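Local coordinates for probable enoyl-CoA hydratase/isomerase (Pseudomonas aeruginosa PAO1, PDB 5WYD), which probably acts as a crotonase-family enoyl-CoA hydratase/isomerase, with a role implied in the biosynthesis of a diffusible signal factor, at residues A63-G77 against V111-G124. The protein carries 1 engineered substitution. Residues are numbered along the deposited sequence; the frame is centred on the assembly and turned at random.
With PTD (pentanedial), chain G.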
loop_
_atom_site.group_PDB
_atom_site.type_symbol
_atom_site.label_atom_id
_atom_site.label_comp_id
_atom_site.label_asym_id
_atom_site.label_seq_id
_atom_site.Cartn_x
_atom_site.Cartn_y
_atom_site.Cartn_z
ATOM N N ALA A 63 -1.404 7.270 -31.623
ATOM C CA ALA A 63 -2.701 7.487 -31.002
ATOM C C ALA A 63 -3.655 6.370 -31.383
ATOM O O ALA A 63 -3.427 5.651 -32.350
ATOM C CB ALA A 63 -3.303 8.847 -31.377
ATOM N N LEU A 64 -4.676 6.175 -30.553
ATOM C CA LEU A 64 -5.735 5.199 -30.776
ATOM C C LEU A 64 -7.106 5.824 -30.557
ATOM O O LEU A 64 -7.285 6.634 -29.643
ATOM C CB LEU A 64 -5.545 3.987 -29.865
ATOM C CG LEU A 64 -6.447 2.761 -29.872
ATOM C CD1 LEU A 64 -5.705 1.686 -29.127
ATOM C CD2 LEU A 64 -7.790 2.994 -29.200
ATOM N N VAL A 65 -8.061 5.461 -31.413
ATOM C CA VAL A 65 -9.448 5.897 -31.312
ATOM C C VAL A 65 -10.338 4.669 -31.438
ATOM O O VAL A 65 -10.024 3.751 -32.205
ATOM C CB VAL A 65 -9.799 6.960 -32.376
ATOM C CG1 VAL A 65 -11.282 7.350 -32.314
ATOM C CG2 VAL A 65 -8.907 8.197 -32.199
ATOM N N VAL A 66 -11.359 4.592 -30.587
ATOM C CA VAL A 66 -12.379 3.545 -30.647
ATOM C C VAL A 66 -13.763 4.185 -30.659
ATOM O O VAL A 66 -14.077 5.011 -29.796
ATOM C CB VAL A 66 -12.258 2.544 -29.488
ATOM C CG1 VAL A 66 -10.955 1.823 -29.587
ATOM C CG2 VAL A 66 -12.340 3.270 -28.167
ATOM N N THR A 67 -14.607 3.763 -31.599
ATOM C CA THR A 67 -15.961 4.291 -31.718
ATOM C C THR A 67 -16.903 3.140 -32.041
ATOM O O THR A 67 -16.476 2.090 -32.531
ATOM C CB THR A 67 -16.059 5.394 -32.798
ATOM O OG1 THR A 67 -17.311 6.086 -32.694
ATOM C CG2 THR A 67 -15.981 4.781 -34.177
ATOM N N GLY A 68 -18.182 3.335 -31.739
ATOM C CA GLY A 68 -19.162 2.305 -32.013
ATOM C C GLY A 68 -19.779 2.449 -33.394
ATOM O O GLY A 68 -20.203 3.531 -33.806
ATOM N N GLN A 69 -19.830 1.330 -34.109
ATOM C CA GLN A 69 -20.434 1.316 -35.431
ATOM C C GLN A 69 -21.866 1.845 -35.368
ATOM O O GLN A 69 -22.631 1.523 -34.448
ATOM C CB GLN A 69 -20.384 -0.094 -36.000
ATOM C CG GLN A 69 -20.933 -0.231 -37.372
ATOM C CD GLN A 69 -22.339 -0.774 -37.350
ATOM O OE1 GLN A 69 -22.768 -1.401 -36.377
ATOM N NE2 GLN A 69 -23.074 -0.527 -38.417
ATOM N N GLY A 70 -22.208 2.705 -36.324
ATOM C CA GLY A 70 -23.530 3.264 -36.377
ATOM C C GLY A 70 -23.684 4.398 -35.385
ATOM O O GLY A 70 -22.925 4.535 -34.418
ATOM N N PRO A 71 -24.670 5.257 -35.641
ATOM C CA PRO A 71 -24.914 6.397 -34.747
ATOM C C PRO A 71 -25.552 6.022 -33.427
ATOM O O PRO A 71 -25.502 6.800 -32.472
ATOM C CB PRO A 71 -25.842 7.289 -35.582
ATOM C CG PRO A 71 -26.564 6.330 -36.453
ATOM C CD PRO A 71 -25.609 5.219 -36.769
ATOM N N LYS A 72 -26.256 4.906 -33.385
ATOM C CA LYS A 72 -27.138 4.644 -32.259
ATOM C C LYS A 72 -26.389 4.105 -31.040
ATOM O O LYS A 72 -26.663 4.529 -29.915
ATOM C CB LYS A 72 -28.237 3.693 -32.721
ATOM C CG LYS A 72 -29.598 3.797 -32.024
ATOM C CD LYS A 72 -29.619 3.430 -30.564
ATOM C CE LYS A 72 -31.026 3.419 -30.069
ATOM N NZ LYS A 72 -31.637 2.165 -30.532
ATOM N N PHE A 73 -25.456 3.165 -31.229
ATOM C CA PHE A 73 -24.769 2.497 -30.114
ATOM C C PHE A 73 -23.260 2.668 -30.202
ATOM O O PHE A 73 -22.646 2.200 -31.163
ATOM C CB PHE A 73 -25.082 0.998 -30.071
ATOM C CG PHE A 73 -26.514 0.696 -29.866
ATOM C CD1 PHE A 73 -27.361 0.577 -30.939
ATOM C CD2 PHE A 73 -27.016 0.523 -28.605
ATOM C CE1 PHE A 73 -28.688 0.282 -30.745
ATOM C CE2 PHE A 73 -28.348 0.239 -28.395
ATOM C CZ PHE A 73 -29.185 0.117 -29.464
ATOM N N PHE A 74 -22.655 3.286 -29.182
ATOM C CA PHE A 74 -21.208 3.199 -29.074
ATOM C C PHE A 74 -20.811 1.777 -28.725
ATOM O O PHE A 74 -20.071 1.120 -29.473
ATOM C CB PHE A 74 -20.705 4.173 -28.006
ATOM C CG PHE A 74 -19.279 3.931 -27.600
ATOM C CD1 PHE A 74 -18.243 4.533 -28.299
ATOM C CD2 PHE A 74 -18.959 3.088 -26.545
ATOM C CE1 PHE A 74 -16.924 4.309 -27.956
ATOM C CE2 PHE A 74 -17.629 2.856 -26.208
ATOM C CZ PHE A 74 -16.618 3.467 -26.918
ATOM N N SER A 75 -21.339 1.269 -27.614
ATOM C CA SER A 75 -21.121 -0.122 -27.264
ATOM C C SER A 75 -22.171 -0.541 -26.254
ATOM O O SER A 75 -22.394 0.150 -25.255
ATOM C CB SER A 75 -19.719 -0.349 -26.707
ATOM O OG SER A 75 -19.504 -1.740 -26.498
ATOM N N ALA A 76 -22.760 -1.705 -26.496
ATOM C CA ALA A 76 -23.795 -2.242 -25.638
ATOM C C ALA A 76 -23.255 -3.134 -24.542
ATOM O O ALA A 76 -24.034 -3.596 -23.699
ATOM C CB ALA A 76 -24.800 -3.056 -26.458
ATOM N N GLY A 77 -21.955 -3.389 -24.515
ATOM C CA GLY A 77 -21.503 -4.290 -23.487
ATOM C C GLY A 77 -21.572 -5.739 -23.915
ATOM O O GLY A 77 -21.571 -6.073 -25.110
ATOM N N VAL A 111 -1.743 7.110 -26.610
ATOM C CA VAL A 111 -2.996 7.607 -26.059
ATOM C C VAL A 111 -4.180 6.956 -26.767
ATOM O O VAL A 111 -4.191 6.770 -27.988
ATOM C CB VAL A 111 -3.061 9.138 -26.162
ATOM C CG1 VAL A 111 -2.999 9.535 -27.595
ATOM C CG2 VAL A 111 -4.337 9.645 -25.544
ATOM N N SER A 112 -5.188 6.606 -25.994
ATOM C CA SER A 112 -6.411 6.010 -26.487
ATOM C C SER A 112 -7.521 7.022 -26.246
ATOM O O SER A 112 -7.627 7.595 -25.158
ATOM C CB SER A 112 -6.691 4.664 -25.801
ATOM O OG SER A 112 -6.778 4.765 -24.384
ATOM N N ILE A 113 -8.299 7.292 -27.276
ATOM C CA ILE A 113 -9.383 8.252 -27.200
ATOM C C ILE A 113 -10.651 7.469 -27.486
ATOM O O ILE A 113 -10.729 6.756 -28.494
ATOM C CB ILE A 113 -9.210 9.400 -28.215
ATOM C CG1 ILE A 113 -7.834 10.033 -28.125
ATOM C CG2 ILE A 113 -10.219 10.496 -27.976
ATOM C CD1 ILE A 113 -7.677 11.015 -29.189
ATOM N N ALA A 114 -11.647 7.626 -26.628
ATOM C CA ALA A 114 -12.913 6.937 -26.782
ATOM C C ALA A 114 -13.916 7.912 -27.362
ATOM O O ALA A 114 -14.243 8.913 -26.725
ATOM C CB ALA A 114 -13.399 6.438 -25.431
ATOM N N ALA A 115 -14.411 7.615 -28.558
ATOM C CA ALA A 115 -15.387 8.459 -29.231
ATOM C C ALA A 115 -16.757 7.813 -29.106
ATOM O O ALA A 115 -17.062 6.856 -29.820
ATOM C CB ALA A 115 -14.994 8.639 -30.695
ATOM N N ILE A 116 -17.618 8.421 -28.310
ATOM C CA ILE A 116 -18.924 7.873 -27.983
ATOM C C ILE A 116 -19.944 8.438 -28.963
ATOM O O ILE A 116 -20.437 9.556 -28.810
ATOM C CB ILE A 116 -19.304 8.185 -26.538
ATOM C CG1 ILE A 116 -18.199 7.692 -25.599
ATOM C CG2 ILE A 116 -20.663 7.563 -26.223
ATOM C CD1 ILE A 116 -18.439 7.975 -24.149
ATOM N N ASN A 117 -20.288 7.655 -29.968
ATOM C CA ASN A 117 -21.286 8.089 -30.921
ATOM C C ASN A 117 -22.660 7.519 -30.620
ATOM O O ASN A 117 -23.630 7.959 -31.226
ATOM C CB ASN A 117 -20.837 7.754 -32.354
ATOM C CG ASN A 117 -20.566 6.280 -32.566
ATOM O OD1 ASN A 117 -20.450 5.512 -31.617
ATOM N ND2 ASN A 117 -20.505 5.871 -33.833
ATOM N N GLY A 118 -22.774 6.589 -29.679
ATOM C CA GLY A 118 -24.048 5.956 -29.391
ATOM C C GLY A 118 -24.207 5.571 -27.931
ATOM O O GLY A 118 -23.443 6.014 -27.072
ATOM N N TYR A 119 -25.248 4.762 -27.641
ATOM C CA TYR A 119 -25.432 4.283 -26.268
ATOM C C TYR A 119 -24.209 3.510 -25.846
ATOM O O TYR A 119 -23.776 2.594 -26.552
ATOM C CB TYR A 119 -26.629 3.348 -26.105
ATOM C CG TYR A 119 -27.931 4.010 -26.198
ATOM C CD1 TYR A 119 -28.374 4.455 -27.400
ATOM C CD2 TYR A 119 -28.727 4.191 -25.088
ATOM C CE1 TYR A 119 -29.548 5.065 -27.515
ATOM C CE2 TYR A 119 -29.939 4.814 -25.206
ATOM C CZ TYR A 119 -30.336 5.243 -26.447
ATOM O OH TYR A 119 -31.533 5.886 -26.611
ATOM N N ALA A 120 -23.674 3.869 -24.692
ATOM C CA ALA A 120 -22.571 3.153 -24.071
ATOM C C ALA A 120 -23.067 2.685 -22.716
ATOM O O ALA A 120 -23.159 3.469 -21.767
ATOM C CB ALA A 120 -21.343 4.034 -23.933
ATOM N N MET A 121 -23.308 1.395 -22.593
ATOM C CA MET A 121 -23.796 0.887 -21.329
ATOM C C MET A 121 -23.103 -0.431 -21.041
ATOM O O MET A 121 -22.593 -1.098 -21.943
ATOM C CB MET A 121 -25.328 0.778 -21.330
ATOM C CG MET A 121 -26.030 2.117 -21.661
ATOM S SD MET A 121 -27.819 1.982 -21.679
ATOM C CE MET A 121 -28.120 1.607 -19.958
ATOM N N GLY A 122 -23.035 -0.750 -19.756
ATOM C CA GLY A 122 -22.388 -1.963 -19.286
ATOM C C GLY A 122 -20.937 -2.045 -19.719
ATOM O O GLY A 122 -20.137 -1.128 -19.480
ATOM N N GLY A 123 -20.606 -3.139 -20.416
ATOM C CA GLY A 123 -19.240 -3.334 -20.861
ATOM C C GLY A 123 -18.787 -2.188 -21.730
ATOM O O GLY A 123 -17.634 -1.765 -21.661
ATOM N N GLY A 124 -19.704 -1.644 -22.527
ATOM C CA GLY A 124 -19.348 -0.536 -23.395
ATOM C C GLY A 124 -18.834 0.642 -22.603
ATOM O O GLY A 124 -17.820 1.249 -22.951
HETATM C C1 PTD G . -32.868 1.084 -23.417
HETATM C C2 PTD G . -32.649 0.208 -24.655
HETATM C C3 PTD G . -33.428 0.868 -25.795
HETATM C C4 PTD G . -33.474 -0.055 -26.996
HETATM C C5 PTD G . -33.607 0.740 -28.309
HETATM O O1 PTD G . -33.988 1.238 -23.043
HETATM O O5 PTD G . -32.644 0.965 -29.000
#
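Strands 63-68 and 111-116 lie side by side and parallel, joined by backbone bonds that alternate across the gap: Leu64 N gives to Val111 O, Ile113 N to Leu64 O (2.7 Å), Val66 N to Ile113 O and Ala115 N to Val66 O. Beyond these two strands, weaker pairing resumes at 119-121, with Tyr119 N bonded to Lys72 O and Ser75 bonded through N to Tyr119 O and through O to Met121 N.

Two polar side chains also reach backbone. With OG1 swung opposite its own N (chi1 -168°), Thr67 donates to Ala115 O at 3.0 Å. Asn117 OD1 receives a weak bond from Gly68 N; a bond from ND2 to Gly68 O is doubtful, being modelled too short.

Among apolar contacts, Phe74 buries the most surface. Ile116 CG1 lies over one face of its ring, offset to the rim, and Ala120 CB packs 3.7 Å from Phe74 CD2. Lys72 lays its aliphatic chain by the Tyr119 ring, CE 3.4 Å from Tyr119 CE1, and Lys72 and Phe73 line the pentanedial pocket. Beta-branched Val65, Val111 and Ile113 suit extended strands, and small Ala63 sets CB 3.9 Å from Val111 CG1.

Separately, the carbonyl oxygen Ala115 O faces the C-H edge of Phe74, 3.0 Å from CD1.

Lacking side chains, glycines allow close approaches: Gly118 CA lies 3.0 Å from Phe74 N, and Gly124 CA 3.3 Å from Ser75 CB.

As in the crotonase fold, these are central strands, flanked by 27-32 and 133-137. Helix 200-211 covers the face bearing Ala63, Val65, Val111 and Ile113, and helix 123-130 starts beside Ser75 and Gly77.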